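Local atomic coordinates of carbohydrate binding module (Escherichia coli, PDB entry 2XFD), a protein that binds carbohydrates such as cellobiose through a calcium ion, as a non-catalytic module probably directed at plant cell-wall polysaccharides such as xylan. Residues N3-S17 / W30-S44. Residues are numbered along the deposited sequence; the frame is centred on the assembly and turned at random.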
ATOM      1  N   ASN A   3       3.249   6.822  16.733  1.00  7.94           N
ATOM      2  CA  ASN A   3       3.950   6.715  15.448  1.00  6.31           C
ATOM      3  C   ASN A   3       3.269   7.477  14.393  1.00  6.75           C
ATOM      4  O   ASN A   3       2.023   7.677  14.463  1.00 11.21           O
ATOM      5  CB  ASN A   3       3.999   5.228  15.118  1.00  6.83           C
ATOM      6  CG  ASN A   3       4.714   4.490  16.241  1.00  7.76           C
ATOM      7  OD1 ASN A   3       5.868   4.737  16.480  1.00  8.53           O
ATOM      8  ND2 ASN A   3       4.008   3.557  16.906  1.00  9.43           N
ATOM      9  N   SER A   4       4.007   7.971  13.442  1.00  6.65           N
ATOM     10  CA  SER A   4       3.491   8.679  12.273  1.00  6.89           C
ATOM     11  C   SER A   4       3.858   7.914  11.027  1.00  5.66           C
ATOM     12  O   SER A   4       5.014   7.536  10.850  1.00  6.44           O
ATOM     13  CB  SER A   4       4.081  10.110  12.234  1.00  9.14           C
ATOM     14  OG  SER A   4       3.468  10.826  11.182  1.00 11.76           O
ATOM     15  N   ILE A   5       2.873   7.691  10.174  1.00  5.18           N
ATOM     16  CA  ILE A   5       3.082   6.984   8.930  1.00  4.87           C
ATOM     17  C   ILE A   5       2.492   7.775   7.792  1.00  4.59           C
ATOM     18  O   ILE A   5       1.305   8.167   7.820  1.00  6.17           O
ATOM     19  CB  ILE A   5       2.445   5.543   8.950  1.00  5.35           C
ATOM     20  CG1 ILE A   5       3.035   4.762  10.085  1.00  6.22           C
ATOM     21  CG2 ILE A   5       2.674   4.885   7.605  1.00  6.07           C
ATOM     22  CD1 ILE A   5       2.312   3.418  10.356  1.00  7.96           C
ATOM     23  N   THR A   6       3.281   8.042   6.768  1.00  4.39           N
ATOM     24  CA  THR A   6       2.840   8.689   5.539  1.00  4.22           C
ATOM     25  C   THR A   6       2.901   7.675   4.382  1.00  4.21           C
ATOM     26  O   THR A   6       3.929   7.013   4.239  1.00  5.55           O
ATOM     27  CB  THR A   6       3.641   9.908   5.198  1.00  5.29           C
ATOM     28  OG1 THR A   6       3.496  10.869   6.224  1.00  7.73           O
ATOM     29  CG2 THR A   6       3.305  10.536   3.880  1.00  6.89           C
ATOM     30  N   VAL A   7       1.828   7.524   3.627  1.00  4.18           N
ATOM     31  CA  VAL A   7       1.767   6.707   2.457  1.00  3.64           C
ATOM     32  C   VAL A   7       1.799   7.625   1.235  1.00  3.84           C
ATOM     33  O   VAL A   7       0.986   8.535   1.142  1.00  4.65           O
ATOM     34  CB  VAL A   7       0.510   5.840   2.464  1.00  4.20           C
ATOM     35  CG1 VAL A   7       0.399   4.989   1.194  1.00  5.68           C
ATOM     36  CG2 VAL A   7       0.453   4.998   3.703  1.00  5.28           C
ATOM     37  N   ARG A   8       2.706   7.373   0.282  1.00  3.86           N
ATOM     38  CA  ARG A   8       2.719   8.096  -0.986  1.00  3.82           C
ATOM     39  C   ARG A   8       2.229   7.120  -2.066  1.00  3.62           C
ATOM     40  O   ARG A   8       2.881   6.114  -2.328  1.00  4.11           O
ATOM     41  CB  ARG A   8       4.121   8.604  -1.305  1.00  6.17           C
ATOM     42  CG  ARG A   8       4.088   9.431  -2.587  1.00  9.04           C
ATOM     43  CD  ARG A   8       5.008  10.481  -2.704  1.00 14.49           C
ATOM     44  NE  ARG A   8       4.844  11.380  -3.796  1.00 10.38           N
ATOM     45  CZ  ARG A   8       4.282  12.601  -3.811  1.00  9.03           C
ATOM     46  NH1 ARG A   8       4.372  13.301  -4.930  1.00 10.10           N
ATOM     47  NH2 ARG A   8       3.616  13.089  -2.787  1.00 10.70           N
ATOM     48  N   ALA A   9       1.070   7.399  -2.668  1.00  3.37           N
ATOM     49  CA  ALA A   9       0.438   6.470  -3.573  1.00  3.43           C
ATOM     50  C   ALA A   9      -0.493   7.176  -4.526  1.00  3.32           C
ATOM     51  O   ALA A   9      -0.889   8.333  -4.293  1.00  4.06           O
ATOM     52  CB  ALA A   9      -0.301   5.422  -2.801  1.00  4.38           C
ATOM     53  N   ARG A  10      -0.883   6.437  -5.560  1.00  3.65           N
ATOM     54  CA  ARG A  10      -1.867   6.871  -6.539  1.00  4.09           C
ATOM     55  C   ARG A  10      -2.675   5.689  -7.005  1.00  4.13           C
ATOM     56  O   ARG A  10      -2.229   4.536  -6.901  1.00  4.44           O
ATOM     57  CB  ARG A  10      -1.210   7.540  -7.771  1.00  4.29           C
ATOM     58  CG  ARG A  10      -0.535   6.586  -8.718  1.00  4.54           C
ATOM     59  CD  ARG A  10       0.072   7.239  -9.915  1.00  5.36           C
ATOM     60  NE  ARG A  10       0.492   6.314 -10.955  1.00  5.73           N
ATOM     61  CZ  ARG A  10      -0.249   5.983 -12.027  1.00  5.64           C
ATOM     62  NH1 ARG A  10       0.303   5.274 -12.981  1.00  7.01           N
ATOM     63  NH2 ARG A  10      -1.511   6.359 -12.119  1.00  6.41           N
ATOM     64  N   GLY A  11      -3.830   6.007  -7.564  1.00  4.15           N
ATOM     65  CA  GLY A  11      -4.577   5.074  -8.376  1.00  5.10           C
ATOM     66  C   GLY A  11      -4.363   5.390  -9.858  1.00  5.33           C
ATOM     67  O   GLY A  11      -3.752   6.391 -10.213  1.00  6.38           O
ATOM     68  N   VAL A  12      -4.892   4.491 -10.669  1.00  5.41           N
ATOM     69  CA  VAL A  12      -4.893   4.714 -12.103  1.00  6.39           C
ATOM     70  C   VAL A  12      -6.174   5.390 -12.605  1.00  6.23           C
ATOM     71  O   VAL A  12      -6.112   6.163 -13.536  1.00  7.39           O
ATOM     72  CB  VAL A  12      -4.570   3.443 -12.860  1.00  9.35           C
ATOM     73  CG1 VAL A  12      -3.266   2.859 -12.499  1.00  8.66           C
ATOM     74  CG2 VAL A  12      -5.499   2.543 -12.861  1.00 13.65           C
ATOM     75  N   ASN A  13      -7.317   5.135 -11.969  1.00  6.45           N
ATOM     76  CA  ASN A  13      -8.522   5.826 -12.403  1.00  7.26           C
ATOM     77  C   ASN A  13      -9.161   6.745 -11.370  1.00  6.09           C
ATOM     78  O   ASN A  13     -10.067   7.479 -11.750  1.00  8.78           O
ATOM     79  CB  ASN A  13      -9.572   4.881 -13.027  1.00  8.32           C
ATOM     80  CG  ASN A  13     -10.410   4.154 -12.026  1.00  8.63           C
ATOM     81  OD1 ASN A  13     -10.251   4.229 -10.796  1.00  8.31           O
ATOM     82  ND2 ASN A  13     -11.357   3.413 -12.561  1.00 12.55           N
ATOM     83  N   GLY A  14      -8.673   6.794 -10.151  1.00  6.70           N
ATOM     84  CA  GLY A  14      -9.168   7.701  -9.163  1.00  7.11           C
ATOM     85  C   GLY A  14     -10.311   7.213  -8.298  1.00  6.55           C
ATOM     86  O   GLY A  14     -10.864   7.995  -7.511  1.00  8.49           O
ATOM     87  N   GLN A  15     -10.677   5.943  -8.434  1.00  6.48           N
ATOM     88  CA  GLN A  15     -11.679   5.332  -7.625  1.00  6.80           C
ATOM     89  C   GLN A  15     -11.081   4.345  -6.590  1.00  6.66           C
ATOM     90  O   GLN A  15     -11.802   3.803  -5.767  1.00  7.73           O
ATOM     91  CB  GLN A  15     -12.670   4.564  -8.474  1.00  9.40           C
ATOM     92  CG  GLN A  15     -13.409   5.381  -9.447  1.00 13.85           C
ATOM     93  CD  GLN A  15     -14.128   4.525 -10.521  1.00 19.59           C
ATOM     94  OE1 GLN A  15     -13.954   3.254 -10.620  1.00 20.24           O
ATOM     95  NE2 GLN A  15     -14.762   5.226 -11.435  1.00 23.95           N
ATOM     96  N   GLU A  16      -9.761   4.120  -6.659  1.00  5.73           N
ATOM     97  CA  GLU A  16      -9.134   3.127  -5.858  1.00  5.49           C
ATOM     98  C   GLU A  16      -9.143   3.508  -4.390  1.00  5.82           C
ATOM     99  O   GLU A  16      -8.920   4.657  -3.999  1.00  5.89           O
ATOM    100  CB  GLU A  16      -7.707   2.871  -6.317  1.00  5.62           C
ATOM    101  CG  GLU A  16      -7.617   2.360  -7.732  1.00  5.82           C
ATOM    102  CD  GLU A  16      -7.590   3.388  -8.849  1.00  5.91           C
ATOM    103  OE1 GLU A  16      -7.807   4.602  -8.583  1.00  5.79           O
ATOM    104  OE2 GLU A  16      -7.312   2.960 -10.035  1.00  6.60           O
ATOM    105  N   SER A  17      -9.346   2.470  -3.532  1.00  5.24           N
ATOM    106  CA  SER A  17      -9.304   2.583  -2.081  1.00  6.05           C
ATOM    107  C   SER A  17      -8.150   1.799  -1.509  1.00  5.09           C
ATOM    108  O   SER A  17      -7.947   0.620  -1.865  1.00  5.74           O
ATOM    109  CB  SER A  17     -10.603   2.119  -1.445  1.00  7.37           C
ATOM    110  OG  SER A  17     -10.607   2.349  -0.045  1.00  8.15           O
ATOM    111  N   TRP A  30      -8.244   5.547   2.618  1.00  4.93           N
ATOM    112  CA  TRP A  30      -8.236   6.674   1.714  1.00  4.82           C
ATOM    113  C   TRP A  30      -8.712   6.264   0.348  1.00  4.05           C
ATOM    114  O   TRP A  30      -8.394   5.174  -0.128  1.00  6.04           O
ATOM    115  CB  TRP A  30      -6.846   7.277   1.621  1.00  5.96           C
ATOM    116  CG  TRP A  30      -6.328   7.832   2.885  1.00  5.14           C
ATOM    117  CD1 TRP A  30      -6.701   9.008   3.478  1.00  5.07           C
ATOM    118  CD2 TRP A  30      -5.250   7.340   3.687  1.00  5.08           C
ATOM    119  NE1 TRP A  30      -5.994   9.254   4.600  1.00  5.86           N
ATOM    120  CE2 TRP A  30      -5.072   8.250   4.736  1.00  5.60           C
ATOM    121  CE3 TRP A  30      -4.389   6.228   3.587  1.00  7.03           C
ATOM    122  CZ2 TRP A  30      -4.069   8.099   5.684  1.00  7.67           C
ATOM    123  CZ3 TRP A  30      -3.412   6.064   4.543  1.00  8.81           C
ATOM    124  CH2 TRP A  30      -3.236   7.042   5.554  1.00  8.84           C
ATOM    125  N   THR A  31      -9.385   7.170  -0.323  1.00  4.43           N
ATOM    126  CA  THR A  31      -9.555   7.081  -1.755  1.00  4.27           C
ATOM    127  C   THR A  31      -8.414   7.845  -2.427  1.00  4.34           C
ATOM    128  O   THR A  31      -8.054   8.928  -1.984  1.00  5.29           O
ATOM    129  CB  THR A  31     -10.913   7.711  -2.191  1.00  5.12           C
ATOM    130  OG1 THR A  31     -11.972   7.124  -1.473  1.00  5.70           O
ATOM    131  CG2 THR A  31     -11.142   7.508  -3.693  1.00  5.85           C
ATOM    132  N   LEU A  32      -7.806   7.252  -3.444  1.00  4.32           N
ATOM    133  CA  LEU A  32      -6.671   7.818  -4.141  1.00  4.25           C
ATOM    134  C   LEU A  32      -7.078   8.668  -5.328  1.00  4.86           C
ATOM    135  O   LEU A  32      -8.172   8.503  -5.872  1.00  7.20           O
ATOM    136  CB  LEU A  32      -5.708   6.731  -4.557  1.00  4.72           C
ATOM    137  CG  LEU A  32      -5.136   5.861  -3.416  1.00  4.33           C
ATOM    138  CD1 LEU A  32      -4.212   4.842  -3.949  1.00  5.34           C
ATOM    139  CD2 LEU A  32      -4.460   6.685  -2.362  1.00  5.66           C
ATOM    140  N   THR A  33      -6.181   9.559  -5.727  1.00  4.51           N
ATOM    141  CA  THR A  33      -6.327  10.244  -7.000  1.00  4.60           C
ATOM    142  C   THR A  33      -5.397   9.589  -8.011  1.00  4.71           C
ATOM    143  O   THR A  33      -4.626   8.710  -7.670  1.00  5.76           O
ATOM    144  CB  THR A  33      -5.967  11.737  -6.790  1.00  5.64           C
ATOM    145  OG1 THR A  33      -4.545  11.790  -6.537  1.00  7.12           O
ATOM    146  CG2 THR A  33      -6.791  12.408  -5.737  1.00  7.48           C
ATOM    147  N   THR A  34      -5.359  10.161  -9.239  1.00  5.13           N
ATOM    148  CA  THR A  34      -4.568   9.622 -10.292  1.00  4.93           C
ATOM    149  C   THR A  34      -3.117  10.117 -10.291  1.00  5.14           C
ATOM    150  O   THR A  34      -2.363   9.800 -11.207  1.00  7.00           O
ATOM    151  CB  THR A  34      -5.187   9.856 -11.674  1.00  5.71           C
ATOM    152  OG1 THR A  34      -5.223  11.288 -11.836  1.00  7.18           O
ATOM    153  CG2 THR A  34      -6.529   9.264 -11.796  1.00  8.48           C
ATOM    154  N   ALA A  35      -2.713  10.906  -9.303  1.00  5.36           N
ATOM    155  CA  ALA A  35      -1.353  11.388  -9.143  1.00  5.47           C
ATOM    156  C   ALA A  35      -0.879  11.006  -7.762  1.00  4.20           C
ATOM    157  O   ALA A  35      -1.613  10.967  -6.801  1.00  5.04           O
ATOM    158  CB  ALA A  35      -1.209  12.878  -9.360  1.00  8.51           C
ATOM    159  N   MET A  36       0.451  10.829  -7.648  1.00  4.93           N
ATOM    160  CA  MET A  36       1.033  10.563  -6.327  1.00  5.11           C
ATOM    161  C   MET A  36       0.722  11.650  -5.391  1.00  4.89           C
ATOM    162  O   MET A  36       0.933  12.850  -5.686  1.00  6.40           O
ATOM    163  CB  MET A  36       2.564  10.387  -6.442  1.00  6.04           C
ATOM    164  CG  MET A  36       3.023   9.132  -7.156  1.00  6.03           C
ATOM    165  SD  MET A  36       2.598   7.679  -6.207  1.00  6.34           S
ATOM    166  CE  MET A  36       3.234   6.434  -7.273  1.00  7.77           C
ATOM    167  N   GLN A  37       0.269  11.304  -4.186  1.00  4.63           N
ATOM    168  CA  GLN A  37      -0.013  12.237  -3.122  1.00  4.73           C
ATOM    169  C   GLN A  37       0.343  11.567  -1.802  1.00  4.37           C
ATOM    170  O   GLN A  37       0.435  10.344  -1.723  1.00  4.72           O
ATOM    171  CB  GLN A  37      -1.457  12.746  -3.061  1.00  5.45           C
ATOM    172  CG  GLN A  37      -1.912  13.457  -4.328  1.00  6.59           C
ATOM    173  CD  GLN A  37      -1.282  14.762  -4.669  1.00  8.79           C
ATOM    174  OE1 GLN A  37      -1.560  15.279  -5.789  1.00 13.72           O
ATOM    175  NE2 GLN A  37      -0.517  15.313  -3.830  1.00 11.16           N
ATOM    176  N   ASP A  38       0.501  12.378  -0.769  1.00  4.63           N
ATOM    177  CA  ASP A  38       0.787  11.917   0.571  1.00  5.11           C
ATOM    178  C   ASP A  38      -0.437  11.787   1.420  1.00  5.37           C
ATOM    179  O   ASP A  38      -1.324  12.678   1.375  1.00  7.80           O
ATOM    180  CB  ASP A  38       1.692  12.902   1.293  1.00  7.70           C
ATOM    181  CG  ASP A  38       3.054  12.964   0.782  1.00 12.64           C
ATOM    182  OD1 ASP A  38       3.508  12.144   0.006  1.00 12.27           O
ATOM    183  OD2 ASP A  38       3.775  13.930   1.260  1.00 23.23           O
ATOM    184  N   TYR A  39      -0.538  10.741   2.189  1.00  4.66           N
ATOM    185  CA  TYR A  39      -1.635  10.440   3.079  1.00  4.64           C
ATOM    186  C   TYR A  39      -1.033  10.076   4.420  1.00  5.36           C
ATOM    187  O   TYR A  39      -0.227   9.143   4.490  1.00  6.71           O
ATOM    188  CB  TYR A  39      -2.446   9.244   2.523  1.00  5.79           C
ATOM    189  CG  TYR A  39      -3.030   9.502   1.146  1.00  5.06           C
ATOM    190  CD1 TYR A  39      -4.268  10.050   1.010  1.00  6.05           C
ATOM    191  CD2 TYR A  39      -2.292   9.285  -0.002  1.00  5.34           C
ATOM    192  CE1 TYR A  39      -4.801  10.365  -0.248  1.00  6.28           C
ATOM    193  CE2 TYR A  39      -2.807   9.594  -1.232  1.00  4.68           C
ATOM    194  CZ  TYR A  39      -4.076  10.129  -1.372  1.00  4.77           C
ATOM    195  OH  TYR A  39      -4.595  10.477  -2.573  1.00  5.94           O
ATOM    196  N   THR A  40      -1.391  10.769   5.488  1.00  5.56           N
ATOM    197  CA  THR A  40      -0.698  10.607   6.783  1.00  5.36           C
ATOM    198  C   THR A  40      -1.662  10.207   7.850  1.00  6.00           C
ATOM    199  O   THR A  40      -2.765  10.744   7.960  1.00  7.22           O
ATOM    200  CB  THR A  40       0.053  11.897   7.159  1.00  6.56           C
ATOM    201  OG1 THR A  40       1.052  12.127   6.160  1.00  9.07           O
ATOM    202  CG2 THR A  40       0.731  11.800   8.474  1.00  8.52           C
ATOM    203  N   ALA A  41      -1.242   9.278   8.701  1.00  5.78           N
ATOM    204  CA  ALA A  41      -1.988   8.890   9.884  1.00  6.59           C
ATOM    205  C   ALA A  41      -1.041   8.617  11.023  1.00  6.18           C
ATOM    206  O   ALA A  41       0.122   8.365  10.856  1.00  8.93           O
ATOM    207  CB  ALA A  41      -2.850   7.671   9.622  1.00  9.11           C
ATOM    208  N   SER A  42      -1.617   8.639  12.215  1.00  7.22           N
ATOM    209  CA  SER A  42      -0.962   8.372  13.476  0.50  8.86           C
ATOM    210  C   SER A  42      -1.453   7.063  14.041  1.00  8.53           C
ATOM    211  O   SER A  42      -2.625   6.712  13.845  1.00 11.18           O
ATOM    212  CB  SER A  42      -1.345   9.449  14.548  0.50 10.54           C
ATOM    213  OG  SER A  42      -0.860  10.745  14.214  0.50 16.31           O
ATOM    214  N   THR A  43      -0.612   6.351  14.760  1.00  7.24           N
ATOM    215  CA  THR A  43      -1.051   5.153  15.461  1.00  6.99           C
ATOM    216  C   THR A  43      -0.073   4.872  16.636  1.00  7.13           C
ATOM    217  O   THR A  43       1.140   5.055  16.522  1.00  8.12           O
ATOM    218  CB  THR A  43      -1.100   3.919  14.539  1.00  8.93           C
ATOM    219  OG1 THR A  43      -1.612   2.794  15.238  1.00 10.13           O
ATOM    220  CG2 THR A  43       0.222   3.561  13.916  1.00  9.57           C
ATOM    221  N   SER A  44      -0.663   4.322  17.693  1.00  7.46           N
ATOM    222  CA  SER A  44       0.028   3.764  18.850  0.50  7.83           C
ATOM    223  C   SER A  44       0.434   2.286  18.618  1.00  7.01           C
ATOM    224  O   SER A  44       1.156   1.722  19.385  1.00  8.89           O
ATOM    225  CB  SER A  44      -0.841   3.877  20.105  0.50  9.50           C
ATOM    226  OG  SER A  44      -2.002   3.123  20.042  0.50 11.20           O
TER
HETATM  227  O   HOH W   1       0.943  11.529  12.109  1.00 23.18           O
HETATM  228  O   HOH W   2       2.409  15.448  -4.356  1.00 26.85           O
HETATM  229  O   HOH W   3      -3.264   9.784  -4.783  1.00  4.75           O
HETATM  230  O   HOH W   4     -11.958   4.718   0.132  1.00 11.16           O
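Arg8 and Asp38 face each other across two antiparallel strands, 4-11 and 37-42, and form a salt bridge of 3.0 Å from NH2 to OD1. With CG anti to the backbone N (chi1 -176°) and a bend at chi2, the Arg8 chain carries its guanidinium over the Met36-Gln37 backbone. The guanidinium and carboxylate planes are 74° apart, so NH2 meets OD1 from above the carboxylate plane while OD1 stays near the guanidinium plane. Met36 C sits 3.9 Å above one guanidinium face, while a water links NH1 to Met36 O. With an alanine here, Asp38 would probably lose its charged mate and the water on Met36 O one of its anchors. On the same sheet face, the Thr6 and Thr40 hydroxyls share a hydrogen bond (OG1 to OG1, 2.7 Å). On the other side Val7 CG2 approaches Trp30 CZ3 at 4.1 Å, and Leu32 CD1 lies 4.1 Å from Ala9 CB. Beyond the strand, Glu16 OE2 accepts from Val12 N and Asn13 N, gathering the turn, and Glu16 O takes Leu32 N at 2.9 Å. Ile5 and Val7 reach Ile49 and Val51 of the second sheet, an arrangement characteristic of the beta-sandwich of carbohydrate-binding modules.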